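Local atomic coordinates of endoglucanase (PDB entry 6VC5), a protein that probably catalyses the endohydrolysis of (1->4)-beta-D-glucosidic linkages in cellulose and related beta-D-glucans. Residues N153-V158 with S220-R225; Y157-L162 with L228-A233. One frame throughout, in Å; residues are numbered along the deposited sequence.

Contact 1 (N153-V158 with S220-R225); sequences NLSYYV and SYDAIR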
loop_
_atom_site.group_PDB
_atom_site.type_symbol
_atom_site.label_atom_id
_atom_site.label_comp_id
_atom_site.label_asym_id
_atom_site.label_seq_id
_atom_site.Cartn_x
_atom_site.Cartn_y
_atom_site.Cartn_z
ATOM N N ASN A 153 10.000 -1.228 3.848
ATOM C CA ASN A 153 8.650 -1.076 4.374
ATOM C C ASN A 153 7.857 -2.255 3.824
ATOM O O ASN A 153 7.585 -2.316 2.623
ATOM C CB ASN A 153 8.063 0.264 3.949
ATOM C CG ASN A 153 6.799 0.585 4.679
ATOM O OD1 ASN A 153 5.925 -0.273 4.815
ATOM N ND2 ASN A 153 6.694 1.810 5.188
ATOM N N LEU A 154 7.507 -3.204 4.698
ATOM C CA LEU A 154 6.856 -4.425 4.221
ATOM C C LEU A 154 5.471 -4.135 3.649
ATOM O O LEU A 154 4.996 -4.857 2.772
ATOM C CB LEU A 154 6.798 -5.460 5.352
ATOM C CG LEU A 154 8.174 -5.913 5.868
ATOM C CD1 LEU A 154 8.021 -6.860 7.046
ATOM C CD2 LEU A 154 8.979 -6.552 4.741
ATOM N N SER A 155 4.815 -3.069 4.113
ATOM C CA SER A 155 3.522 -2.686 3.562
ATOM C C SER A 155 3.622 -2.129 2.153
ATOM O O SER A 155 2.584 -1.913 1.522
ATOM C CB SER A 155 2.828 -1.649 4.457
ATOM O OG SER A 155 3.378 -0.346 4.285
ATOM N N TYR A 156 4.832 -1.869 1.645
ATOM C CA TYR A 156 4.943 -1.447 0.256
ATOM C C TYR A 156 4.942 -2.629 -0.699
ATOM O O TYR A 156 4.915 -2.419 -1.918
ATOM C CB TYR A 156 6.191 -0.581 0.019
ATOM C CG TYR A 156 6.158 0.821 0.613
ATOM C CD1 TYR A 156 5.234 1.178 1.596
ATOM C CD2 TYR A 156 7.067 1.782 0.200
ATOM C CE1 TYR A 156 5.228 2.457 2.155
ATOM C CE2 TYR A 156 7.070 3.057 0.749
ATOM C CZ TYR A 156 6.158 3.393 1.719
ATOM O OH TYR A 156 6.167 4.665 2.254
ATOM N N TYR A 157 4.977 -3.862 -0.181
ATOM C CA TYR A 157 4.773 -5.059 -0.997
ATOM C C TYR A 157 3.278 -5.166 -1.271
ATOM O O TYR A 157 2.532 -5.906 -0.620
ATOM C CB TYR A 157 5.290 -6.299 -0.281
ATOM C CG TYR A 157 6.783 -6.504 -0.365
ATOM C CD1 TYR A 157 7.328 -7.401 -1.276
ATOM C CD2 TYR A 157 7.646 -5.814 0.478
ATOM C CE1 TYR A 157 8.694 -7.606 -1.347
ATOM C CE2 TYR A 157 9.018 -6.009 0.415
ATOM C CZ TYR A 157 9.535 -6.912 -0.499
ATOM O OH TYR A 157 10.900 -7.106 -0.554
ATOM N N VAL A 158 2.832 -4.374 -2.239
ATOM C CA VAL A 158 1.432 -4.368 -2.648
ATOM C C VAL A 158 1.228 -5.640 -3.458
ATOM O O VAL A 158 1.324 -5.638 -4.693
ATOM C CB VAL A 158 1.106 -3.081 -3.428
ATOM C CG1 VAL A 158 -0.367 -3.048 -3.861
ATOM C CG2 VAL A 158 1.445 -1.839 -2.590
ATOM N N SER A 220 1.983 -0.257 13.218
ATOM C CA SER A 220 1.003 0.806 13.207
ATOM C C SER A 220 0.460 1.110 11.812
ATOM O O SER A 220 0.041 0.228 11.134
ATOM C CB SER A 220 1.514 2.067 13.930
ATOM O OG SER A 220 2.408 2.841 13.215
ATOM N N TYR A 221 0.493 2.366 11.426
ATOM C CA TYR A 221 -0.275 2.824 10.303
ATOM C C TYR A 221 0.215 2.356 8.942
ATOM O O TYR A 221 -0.517 2.369 8.006
ATOM C CB TYR A 221 -0.389 4.345 10.365
ATOM C CG TYR A 221 -1.094 4.788 11.606
ATOM C CD1 TYR A 221 -2.444 4.847 11.645
ATOM C CD2 TYR A 221 -0.402 5.100 12.751
ATOM C CE1 TYR A 221 -3.106 5.230 12.773
ATOM C CE2 TYR A 221 -1.067 5.473 13.900
ATOM C CZ TYR A 221 -2.415 5.542 13.895
ATOM O OH TYR A 221 -3.166 5.922 14.975
ATOM N N ASP A 222 1.471 1.929 8.870
ATOM C CA ASP A 222 1.987 1.275 7.672
ATOM C C ASP A 222 1.751 -0.239 7.694
ATOM O O ASP A 222 1.161 -0.802 6.795
ATOM C CB ASP A 222 3.508 1.485 7.556
ATOM C CG ASP A 222 3.922 2.933 7.271
ATOM O OD1 ASP A 222 3.954 3.741 8.215
ATOM O OD2 ASP A 222 4.291 3.245 6.134
ATOM N N ALA A 223 2.174 -0.866 8.782
ATOM C CA ALA A 223 2.203 -2.311 8.875
ATOM C C ALA A 223 0.827 -2.954 8.828
ATOM O O ALA A 223 0.710 -4.089 8.488
ATOM C CB ALA A 223 2.986 -2.777 10.097
ATOM N N ILE A 224 -0.201 -2.183 9.110
ATOM C CA ILE A 224 -1.532 -2.743 9.170
ATOM C C ILE A 224 -1.960 -3.057 7.756
ATOM O O ILE A 224 -2.720 -3.988 7.586
ATOM C CB ILE A 224 -2.534 -1.688 9.725
ATOM C CG1 ILE A 224 -3.953 -2.244 9.864
ATOM C CG2 ILE A 224 -2.588 -0.477 8.807
ATOM C CD1 ILE A 224 -4.048 -3.323 10.908
ATOM N N ARG A 225 -1.334 -2.589 6.708
ATOM C CA ARG A 225 -1.621 -3.097 5.387
ATOM C C ARG A 225 -1.129 -4.512 5.100
ATOM O O ARG A 225 -1.540 -5.109 4.150
ATOM C CB ARG A 225 -1.224 -2.091 4.312
ATOM C CG ARG A 225 -2.120 -0.858 4.342
ATOM C CD ARG A 225 -1.981 0.054 3.138
ATOM N NE ARG A 225 -2.232 1.438 3.542
ATOM C CZ ARG A 225 -3.354 2.131 3.329
ATOM N NH1 ARG A 225 -3.444 3.347 3.769
ATOM N NH2 ARG A 225 -4.372 1.629 2.668
HETATM O O HOH W 1 4.646 5.195 4.412
#

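Contact 2 (Y157-L162 with L228-A233); sequences YVMPSL and LYLSWA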
loop_
_atom_site.group_PDB
_atom_site.type_symbol
_atom_site.label_atom_id
_atom_site.label_comp_id
_atom_site.label_asym_id
_atom_site.label_seq_id
_atom_site.Cartn_x
_atom_site.Cartn_y
_atom_site.Cartn_z
ATOM N N TYR A 157 4.977 -3.862 -0.181
ATOM C CA TYR A 157 4.773 -5.059 -0.997
ATOM C C TYR A 157 3.278 -5.166 -1.271
ATOM O O TYR A 157 2.532 -5.906 -0.620
ATOM C CB TYR A 157 5.290 -6.299 -0.281
ATOM C CG TYR A 157 6.783 -6.504 -0.365
ATOM C CD1 TYR A 157 7.328 -7.401 -1.276
ATOM C CD2 TYR A 157 7.646 -5.814 0.478
ATOM C CE1 TYR A 157 8.694 -7.606 -1.347
ATOM C CE2 TYR A 157 9.018 -6.009 0.415
ATOM C CZ TYR A 157 9.535 -6.912 -0.499
ATOM O OH TYR A 157 10.900 -7.106 -0.554
ATOM N N VAL A 158 2.832 -4.374 -2.239
ATOM C CA VAL A 158 1.432 -4.368 -2.648
ATOM C C VAL A 158 1.228 -5.640 -3.458
ATOM O O VAL A 158 1.324 -5.638 -4.693
ATOM C CB VAL A 158 1.106 -3.081 -3.428
ATOM C CG1 VAL A 158 -0.367 -3.048 -3.861
ATOM C CG2 VAL A 158 1.445 -1.839 -2.590
ATOM N N MET A 159 0.975 -6.742 -2.759
ATOM C CA MET A 159 1.060 -8.050 -3.401
ATOM C C MET A 159 0.159 -8.216 -4.625
ATOM O O MET A 159 0.633 -8.789 -5.617
ATOM C CB MET A 159 0.907 -9.174 -2.363
ATOM C CG MET A 159 2.099 -9.303 -1.392
ATOM S SD MET A 159 3.677 -9.769 -2.177
ATOM C CE MET A 159 4.628 -10.371 -0.751
ATOM N N PRO A 160 -1.094 -7.745 -4.651
ATOM C CA PRO A 160 -1.889 -7.874 -5.891
ATOM C C PRO A 160 -1.295 -7.122 -7.069
ATOM O O PRO A 160 -1.558 -7.480 -8.229
ATOM C CB PRO A 160 -3.244 -7.275 -5.504
ATOM C CG PRO A 160 -3.305 -7.449 -4.005
ATOM C CD PRO A 160 -1.909 -7.259 -3.517
ATOM N N SER A 161 -0.513 -6.073 -6.807
ATOM C CA SER A 161 0.145 -5.369 -7.897
ATOM C C SER A 161 1.343 -6.146 -8.429
ATOM O O SER A 161 1.578 -6.168 -9.646
ATOM C CB SER A 161 0.579 -3.979 -7.437
ATOM O OG SER A 161 1.021 -3.246 -8.556
ATOM N N LEU A 162 2.122 -6.771 -7.536
ATOM C CA LEU A 162 3.213 -7.633 -7.984
ATOM C C LEU A 162 2.685 -8.809 -8.794
ATOM O O LEU A 162 3.299 -9.205 -9.791
ATOM C CB LEU A 162 4.041 -8.110 -6.784
ATOM C CG LEU A 162 4.674 -7.019 -5.918
ATOM C CD1 LEU A 162 5.527 -7.657 -4.826
ATOM C CD2 LEU A 162 5.497 -6.072 -6.758
ATOM N N LEU A 228 -3.569 -7.334 5.231
ATOM C CA LEU A 228 -4.552 -7.133 4.168
ATOM C C LEU A 228 -4.017 -7.568 2.806
ATOM O O LEU A 228 -4.686 -8.309 2.077
ATOM C CB LEU A 228 -5.008 -5.679 4.131
ATOM C CG LEU A 228 -6.146 -5.475 3.126
ATOM C CD1 LEU A 228 -7.398 -6.221 3.575
ATOM C CD2 LEU A 228 -6.425 -4.004 2.948
ATOM N N TYR A 229 -2.810 -7.117 2.437
ATOM C CA TYR A 229 -2.271 -7.476 1.124
ATOM C C TYR A 229 -2.006 -8.973 1.017
ATOM O O TYR A 229 -2.233 -9.567 -0.047
ATOM C CB TYR A 229 -1.006 -6.669 0.804
ATOM C CG TYR A 229 -1.255 -5.213 0.449
ATOM C CD1 TYR A 229 -2.264 -4.859 -0.445
ATOM C CD2 TYR A 229 -0.458 -4.197 0.983
ATOM C CE1 TYR A 229 -2.490 -3.540 -0.779
ATOM C CE2 TYR A 229 -0.684 -2.870 0.646
ATOM C CZ TYR A 229 -1.702 -2.557 -0.229
ATOM O OH TYR A 229 -1.935 -1.243 -0.574
ATOM N N LEU A 230 -1.520 -9.599 2.100
ATOM C CA LEU A 230 -1.276 -11.042 2.085
ATOM C C LEU A 230 -2.578 -11.813 1.929
ATOM O O LEU A 230 -2.647 -12.777 1.154
ATOM C CB LEU A 230 -0.571 -11.471 3.368
ATOM C CG LEU A 230 0.875 -11.009 3.530
ATOM C CD1 LEU A 230 1.407 -11.464 4.893
ATOM C CD2 LEU A 230 1.736 -11.536 2.399
ATOM N N SER A 231 -3.623 -11.406 2.652
ATOM C CA SER A 231 -4.918 -12.070 2.508
ATOM C C SER A 231 -5.470 -11.888 1.098
ATOM O O SER A 231 -5.915 -12.851 0.459
ATOM C CB SER A 231 -5.898 -11.523 3.542
ATOM O OG SER A 231 -7.127 -12.223 3.459
ATOM N N TRP A 232 -5.430 -10.655 0.595
ATOM C CA TRP A 232 -5.974 -10.334 -0.723
ATOM C C TRP A 232 -5.304 -11.170 -1.813
ATOM O O TRP A 232 -5.976 -11.683 -2.717
ATOM C CB TRP A 232 -5.729 -8.841 -0.927
ATOM C CG TRP A 232 -6.237 -8.155 -2.154
ATOM C CD1 TRP A 232 -6.794 -8.712 -3.271
ATOM C CD2 TRP A 232 -6.201 -6.748 -2.377
ATOM N NE1 TRP A 232 -7.116 -7.716 -4.181
ATOM C CE2 TRP A 232 -6.755 -6.504 -3.648
ATOM C CE3 TRP A 232 -5.760 -5.663 -1.611
ATOM C CZ2 TRP A 232 -6.868 -5.217 -4.176
ATOM C CZ3 TRP A 232 -5.869 -4.391 -2.133
ATOM C CH2 TRP A 232 -6.427 -4.177 -3.403
ATOM N N ALA A 233 -3.991 -11.359 -1.714
ATOM C CA ALA A 233 -3.226 -12.131 -2.687
ATOM C C ALA A 233 -3.222 -13.636 -2.419
ATOM O O ALA A 233 -2.530 -14.367 -3.139
ATOM C CB ALA A 233 -1.786 -11.620 -2.737
#

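Contact 1 (N153-V158 with S220-R225)
N153 and S155 meet D222 where two loops of the (alpha/alpha)6 barrel of glycoside hydrolase family 8 come together, each just before a helix of the barrel. Residues 154-156 form a 3-10 turn ahead of helix 159-169, and D222 to R225 make a type I beta turn leading into helix 225-232. The polar link is a single direct hydrogen bond, N153 ND2 to D222 OD2, 3.0 Å long with an N-H...O angle of 154°. The acceptor lies close to the amide plane of N153, yet the amide reaches OD2 from above the carboxylate plane, 56° out of it. N153 extends with CG anti to the backbone N (chi1 -169°), which brings the amide across to the aspartate. The amide is held at both ends: while ND2 serves D222, OD1 accepts the hydroxyl of S155, with S155 OG 2.6 Å from N153 OD1, and a weak bond from S155 N goes to the same oxygen. This double grip fixes which end of the amide faces D222. The ring of Y156 lies against N153 too, with N153 CB 3.7 Å above its plane and over its centre. A water extends the network, donating to D222 OD2 from 2.6 Å and lying in the plane of the Y156 ring at its edge, where it is hydrogen-bonded to the phenol oxygen. The turn is tied to D198, whose OD1 accepts from A223 N and, weakly, from D222 N. Beside these polar groups the loops pack backbone to side chain: D222 O, the acceptor of R225 N in the beta turn, lies close to S155 CB, and R225 CB rests 4.1 Å from S155 CB before the arginine side chain leads away.

Contact 2 (Y157-L162 with L228-A233)
Y229 projects from helix 225-232 onto the start of helix 159-169, and its whole length is lined by Y157, V158, M159 and P160. At its root, CB lies 3.9 Å from Y157 O and faces M159 N. With CG anti to its own carbonyl carbon (chi1 -74°), the ring turns along the incoming chain: CD2 runs beside Y157 O, and on the other flank CD1 touches P160 CD at 3.9 Å. Further out, CE1 meets V158 CG1 at 3.8 Å and CE2 meets V158 CG2. CZ and OH lie under both of these methyls, which cover the outer end of the same face that V158 CA approaches. That face carries a CH-pi contact, V158 CA standing over the ring centre and only 7° off the normal. An alanine in place of Y229 would probably open a gap under V158 and strip the N-cap of helix 159-169 of the surface it rests on. Two residues after V158, P160 CG sits over the five-membered ring of W232, 3.4 Å from its centroid and 12° off the normal, a second and tighter CH-pi contact. M159 CB packs on A233 CB at 3.7 Å, and its CG turns toward L230 CD2. V158 O accepts from S161 N and L162 N in the first turn of helix 159-169, and the side chains that meet across the contact are apolar or aromatic. Helix 90-106 adjoins both Y229 and W232, an arrangement consistent with neighbouring inner helices of an (alpha/alpha)6 barrel.

In the fold
Contacts 1 and 2 follow one another along the same two chain segments, sharing Y157 and V158, with centres about 10 Å apart. In contact 1 the segments run as loops and meet through polar groups and a water; in contact 2 they have become helices 159-169 and 225-232 and meet through apolar side chains. The junction is direct: S155 O lies 3.5 Å from Y229 CE2. Both are deep in the molecule, their centres about 6 Å and 8 Å from that of the chain. In family 8 enzymes the substrate cleft lies at the N-terminal ends of the inner helices, so contact 1 probably sits nearer the cleft, with contact 2 further down the barrel.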